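Local coordinates for protein profilin-2 (Mus musculus, PDB 2V8F) that binds actin and proline-rich segments of proteins such as the formin mDia1 and VASP, and so probably links these partners to actin filament assembly, at residues Ser77-Arg89 with Pro97-Val109. Numbering follows the deposited sequence.
Sequences SLYVDGDCTMDIR and PTYNVAVGRAGRV. With SO4 (sulfate ion), chain F; SO4 (sulfate ion), chain D.
With CG trans to the backbone N (chi1 -177°) and a bend at chi3 (66°), the side chain of Arg105 reaches Leu78 and Tyr79 at the start of the 78-84 loop and lays its guanidinium against the ring of Tyr79. Tyr79 CE1 sits over the centre of one guanidinium face, 3.4 Å from Arg105 CZ, so the ring lies over the guanidinium at a shallow tilt of 23°. The same guanidinium grips Leu78 O side-on: Arg105 NE donates over 2.9 Å from above the carbonyl plane, while Arg105 NH2 approaches at 3.1 Å within that plane, on a lone pair. Its third nitrogen, Arg105 NH1, reaches Tyr25 OH and an oxygen of a sulfate ion, probably from the crystallisation liquor. The N-H groups directed to Leu78 O and the sulfate hold the guanidinium flat, while Tyr79 OH bonds to Val52 O. Beneath them the aliphatic part of Arg105 packs on Leu78, CD to CD2 at 3.8 Å.

From Arg105 N to Cys84 O onward the two strands run antiparallel, Met86 pairing with Val103 and Ile88 with Val101 through reciprocal backbone hydrogen bonds. On the face of these four residues, Ile88 CD1 meets Val103 CG2 at 3.7 Å, and Ile88 lies alongside Val101. The other face carries Thr85, Asp87 and Ala102 toward helix 121-137, where Asn125 bonds Thr85 OG1 and Asp87 OD1; Arg75 forms a salt bridge with Asp87 OD2. At the far end Arg89 NE donates to Asn100 OD1 over 3.1 Å, with the amide perpendicular to the guanidinium, while Asn100 ND2 turns to Val119 O. The two segments contribute the paired arms of the beta hairpin of strands 85-90 and 100-105, adjacent strands in the central antiparallel sheet of the profilin fold.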
loop_
_atom_site.group_PDB
_atom_site.type_symbol
_atom_site.label_atom_id
_atom_site.label_comp_id
_atom_site.label_asym_id
_atom_site.label_seq_id
_atom_site.Cartn_x
_atom_site.Cartn_y
_atom_site.Cartn_z
ATOM N N SER A 77 -19.627 -15.012 11.068
ATOM C CA SER A 77 -19.964 -15.946 9.992
ATOM C C SER A 77 -18.721 -16.710 9.558
ATOM O O SER A 77 -18.616 -17.123 8.393
ATOM C CB SER A 77 -20.624 -15.233 8.813
ATOM O OG SER A 77 -21.847 -14.623 9.185
ATOM N N LEU A 78 -17.747 -16.851 10.463
ATOM C CA LEU A 78 -16.431 -17.334 10.041
ATOM C C LEU A 78 -16.445 -18.767 9.489
ATOM O O LEU A 78 -15.651 -19.112 8.633
ATOM C CB LEU A 78 -15.386 -17.229 11.117
ATOM C CG LEU A 78 -13.962 -17.040 10.578
ATOM C CD1 LEU A 78 -13.763 -15.671 9.982
ATOM C CD2 LEU A 78 -12.955 -17.329 11.706
ATOM N N TYR A 79 -17.415 -19.526 10.011
ATOM C CA TYR A 79 -17.610 -20.913 9.605
ATOM C C TYR A 79 -18.965 -21.117 8.914
ATOM O O TYR A 79 -19.467 -22.219 8.974
ATOM C CB TYR A 79 -17.458 -21.890 10.796
ATOM C CG TYR A 79 -16.009 -21.869 11.277
ATOM C CD1 TYR A 79 -15.048 -22.572 10.570
ATOM C CD2 TYR A 79 -15.591 -21.146 12.379
ATOM C CE1 TYR A 79 -13.724 -22.611 10.923
ATOM C CE2 TYR A 79 -14.244 -21.149 12.760
ATOM C CZ TYR A 79 -13.329 -21.866 12.030
ATOM O OH TYR A 79 -11.981 -21.922 12.351
ATOM N N VAL A 80 -19.502 -20.081 8.284
ATOM C CA VAL A 80 -20.707 -20.090 7.467
ATOM C C VAL A 80 -20.254 -20.274 6.015
ATOM O O VAL A 80 -19.500 -19.496 5.443
ATOM C CB VAL A 80 -21.569 -18.832 7.601
ATOM C CG1 VAL A 80 -22.727 -18.822 6.615
ATOM C CG2 VAL A 80 -22.098 -18.723 9.045
ATOM N N ASP A 81 -20.736 -21.399 5.464
ATOM C CA ASP A 81 -20.255 -21.720 4.135
ATOM C C ASP A 81 -20.652 -20.621 3.161
ATOM O O ASP A 81 -21.763 -20.084 3.209
ATOM C CB ASP A 81 -20.757 -23.099 3.643
ATOM C CG ASP A 81 -19.624 -24.071 3.966
ATOM O OD1 ASP A 81 -18.636 -23.586 4.583
ATOM O OD2 ASP A 81 -19.725 -25.250 3.624
ATOM N N GLY A 82 -19.706 -20.281 2.296
ATOM C CA GLY A 82 -20.006 -19.283 1.276
ATOM C C GLY A 82 -19.902 -17.878 1.805
ATOM O O GLY A 82 -20.232 -16.897 1.145
ATOM N N ASP A 83 -19.450 -17.768 3.050
ATOM C CA ASP A 83 -19.301 -16.427 3.643
ATOM C C ASP A 83 -17.907 -16.350 4.263
ATOM O O ASP A 83 -17.006 -15.675 3.750
ATOM C CB ASP A 83 -20.431 -16.180 4.643
ATOM C CG ASP A 83 -20.428 -14.790 5.230
ATOM O OD1 ASP A 83 -19.365 -14.163 5.228
ATOM O OD2 ASP A 83 -21.482 -14.329 5.696
ATOM N N CYS A 84 -17.699 -17.010 5.391
ATOM C CA CYS A 84 -16.393 -17.142 5.999
ATOM C C CYS A 84 -15.807 -15.784 6.441
ATOM O O CYS A 84 -14.608 -15.567 6.329
ATOM C CB CYS A 84 -15.393 -17.808 5.043
ATOM S SG CYS A 84 -15.922 -19.532 4.678
ATOM N N THR A 85 -16.650 -14.894 6.949
ATOM C CA THR A 85 -16.230 -13.613 7.439
ATOM C C THR A 85 -16.654 -13.442 8.883
ATOM O O THR A 85 -17.594 -14.051 9.386
ATOM C CB THR A 85 -16.754 -12.424 6.574
ATOM O OG1 THR A 85 -18.161 -12.350 6.728
ATOM C CG2 THR A 85 -16.315 -12.565 5.117
ATOM N N MET A 86 -15.980 -12.480 9.548
ATOM C CA MET A 86 -16.449 -11.913 10.789
ATOM C C MET A 86 -16.271 -10.396 10.723
ATOM O O MET A 86 -15.307 -9.921 10.136
ATOM C CB MET A 86 -15.637 -12.304 12.013
ATOM C CG MET A 86 -15.693 -13.667 12.616
ATOM S SD MET A 86 -14.307 -13.729 13.779
ATOM C CE MET A 86 -15.031 -13.231 15.285
ATOM N N ASP A 87 -17.185 -9.713 11.354
ATOM C CA ASP A 87 -17.151 -8.276 11.503
ATOM C C ASP A 87 -16.873 -7.922 12.949
ATOM O O ASP A 87 -17.486 -8.439 13.884
ATOM C CB ASP A 87 -18.467 -7.711 10.987
ATOM C CG ASP A 87 -18.712 -8.193 9.554
ATOM O OD1 ASP A 87 -17.916 -7.803 8.674
ATOM O OD2 ASP A 87 -19.732 -8.917 9.344
ATOM N N ILE A 88 -15.902 -7.004 13.089
ATOM C CA ILE A 88 -15.401 -6.596 14.387
ATOM C C ILE A 88 -15.370 -5.073 14.482
ATOM O O ILE A 88 -15.362 -4.394 13.446
ATOM C CB ILE A 88 -13.992 -7.215 14.559
ATOM C CG1 ILE A 88 -14.088 -8.735 14.753
ATOM C CG2 ILE A 88 -13.149 -6.606 15.652
ATOM C CD1 ILE A 88 -12.810 -9.518 14.568
ATOM N N ARG A 89 -15.295 -4.527 15.670
ATOM C CA ARG A 89 -15.134 -3.062 15.807
ATOM C C ARG A 89 -14.221 -2.782 16.975
ATOM O O ARG A 89 -14.340 -3.425 18.013
ATOM C CB ARG A 89 -16.471 -2.360 16.002
ATOM C CG ARG A 89 -16.380 -0.858 15.975
ATOM C CD ARG A 89 -17.749 -0.166 15.925
ATOM N NE ARG A 89 -18.705 -0.968 15.223
ATOM C CZ ARG A 89 -19.864 -1.474 15.566
ATOM N NH1 ARG A 89 -20.368 -1.283 16.756
ATOM N NH2 ARG A 89 -20.497 -2.200 14.655
ATOM N N PRO A 97 -12.283 7.773 18.234
ATOM C CA PRO A 97 -13.129 7.051 17.292
ATOM C C PRO A 97 -12.961 5.550 17.381
ATOM O O PRO A 97 -11.997 5.084 17.885
ATOM C CB PRO A 97 -12.639 7.550 15.959
ATOM C CG PRO A 97 -11.305 7.945 16.209
ATOM C CD PRO A 97 -11.068 8.253 17.605
ATOM N N THR A 98 -13.971 4.857 16.911
ATOM C CA THR A 98 -13.951 3.426 16.689
ATOM C C THR A 98 -13.645 3.173 15.209
ATOM O O THR A 98 -13.917 4.072 14.411
ATOM C CB THR A 98 -15.268 2.703 17.063
ATOM O OG1 THR A 98 -16.357 3.186 16.288
ATOM C CG2 THR A 98 -15.576 2.927 18.532
ATOM N N TYR A 99 -13.085 1.996 14.939
ATOM C CA TYR A 99 -12.794 1.595 13.591
ATOM C C TYR A 99 -13.373 0.202 13.367
ATOM O O TYR A 99 -13.278 -0.629 14.255
ATOM C CB TYR A 99 -11.294 1.538 13.279
ATOM C CG TYR A 99 -10.694 2.886 13.641
ATOM C CD1 TYR A 99 -10.866 3.966 12.794
ATOM C CD2 TYR A 99 -9.985 3.078 14.812
ATOM C CE1 TYR A 99 -10.337 5.209 13.097
ATOM C CE2 TYR A 99 -9.466 4.324 15.096
ATOM C CZ TYR A 99 -9.629 5.399 14.259
ATOM O OH TYR A 99 -9.090 6.628 14.567
ATOM N N ASN A 100 -13.953 0.035 12.190
ATOM C CA ASN A 100 -14.509 -1.261 11.818
ATOM C C ASN A 100 -13.402 -2.128 11.226
ATOM O O ASN A 100 -12.499 -1.693 10.506
ATOM C CB ASN A 100 -15.657 -1.056 10.842
ATOM C CG ASN A 100 -16.759 -0.251 11.451
ATOM O OD1 ASN A 100 -17.240 -0.600 12.559
ATOM N ND2 ASN A 100 -17.181 0.814 10.759
ATOM N N VAL A 101 -13.506 -3.424 11.546
ATOM C CA VAL A 101 -12.597 -4.450 11.092
ATOM C C VAL A 101 -13.386 -5.578 10.438
ATOM O O VAL A 101 -14.400 -5.990 10.991
ATOM C CB VAL A 101 -11.790 -4.960 12.298
ATOM C CG1 VAL A 101 -11.025 -6.259 11.949
ATOM C CG2 VAL A 101 -10.841 -3.923 12.822
ATOM N N ALA A 102 -12.927 -6.098 9.306
ATOM C CA ALA A 102 -13.493 -7.292 8.739
ATOM C C ALA A 102 -12.389 -8.361 8.644
ATOM O O ALA A 102 -11.220 -8.032 8.361
ATOM C CB ALA A 102 -14.115 -7.064 7.387
ATOM N N VAL A 103 -12.736 -9.609 8.855
ATOM C CA VAL A 103 -11.893 -10.756 8.711
ATOM C C VAL A 103 -12.510 -11.754 7.745
ATOM O O VAL A 103 -13.682 -12.053 7.867
ATOM C CB VAL A 103 -11.702 -11.439 10.091
ATOM C CG1 VAL A 103 -10.619 -12.533 9.961
ATOM C CG2 VAL A 103 -11.405 -10.483 11.234
ATOM N N GLY A 104 -11.713 -12.243 6.808
ATOM C CA GLY A 104 -12.090 -13.264 5.877
ATOM C C GLY A 104 -11.239 -14.505 6.129
ATOM O O GLY A 104 -10.009 -14.362 6.243
ATOM N N ARG A 105 -11.807 -15.700 6.171
ATOM C CA ARG A 105 -11.074 -16.918 6.436
ATOM C C ARG A 105 -10.950 -17.753 5.170
ATOM O O ARG A 105 -11.974 -18.239 4.646
ATOM C CB ARG A 105 -11.723 -17.720 7.546
ATOM C CG ARG A 105 -11.002 -18.970 7.938
ATOM C CD ARG A 105 -11.703 -19.746 9.070
ATOM N NE ARG A 105 -12.992 -20.235 8.522
ATOM C CZ ARG A 105 -13.125 -21.345 7.837
ATOM N NH1 ARG A 105 -12.104 -22.153 7.573
ATOM N NH2 ARG A 105 -14.336 -21.678 7.376
ATOM N N ALA A 106 -9.741 -17.929 4.685
ATOM C CA ALA A 106 -9.411 -18.920 3.662
ATOM C C ALA A 106 -9.013 -20.227 4.344
ATOM O O ALA A 106 -9.336 -20.431 5.515
ATOM C CB ALA A 106 -8.366 -18.349 2.732
ATOM N N GLY A 107 -8.383 -21.146 3.626
ATOM C CA GLY A 107 -8.040 -22.412 4.157
ATOM C C GLY A 107 -6.869 -22.383 5.131
ATOM O O GLY A 107 -6.828 -23.157 6.101
ATOM N N ARG A 108 -5.889 -21.538 4.838
ATOM C CA ARG A 108 -4.647 -21.422 5.569
ATOM C C ARG A 108 -4.435 -20.097 6.272
ATOM O O ARG A 108 -3.700 -19.982 7.242
ATOM C CB ARG A 108 -3.396 -21.666 4.654
ATOM C CG ARG A 108 -3.446 -23.036 3.972
ATOM C CD ARG A 108 -2.280 -23.248 3.017
ATOM N NE ARG A 108 -0.990 -23.295 3.619
ATOM C CZ ARG A 108 0.132 -23.560 2.930
ATOM N NH1 ARG A 108 0.088 -23.769 1.630
ATOM N NH2 ARG A 108 1.250 -23.593 3.596
ATOM N N VAL A 109 -5.079 -19.061 5.756
ATOM C CA VAL A 109 -4.844 -17.698 6.165
ATOM C C VAL A 109 -6.163 -16.952 6.434
ATOM O O VAL A 109 -7.197 -17.286 5.873
ATOM C CB VAL A 109 -3.990 -16.875 5.166
ATOM C CG1 VAL A 109 -2.621 -17.475 4.952
ATOM C CG2 VAL A 109 -4.674 -16.690 3.820
HETATM S S SO4 F . 0.336 -23.700 7.062
HETATM O O1 SO4 F . 1.293 -22.875 6.241
HETATM O O2 SO4 F . 0.889 -25.059 7.126
HETATM O O3 SO4 F . -0.967 -23.722 6.344
HETATM O O4 SO4 F . 0.128 -23.083 8.372
HETATM S S SO4 D . -11.837 -24.987 5.075
HETATM O O1 SO4 D . -12.029 -24.007 4.009
HETATM O O2 SO4 D . -11.994 -26.333 4.531
HETATM O O3 SO4 D . -10.496 -24.841 5.634
HETATM O O4 SO4 D . -12.829 -24.767 6.123
#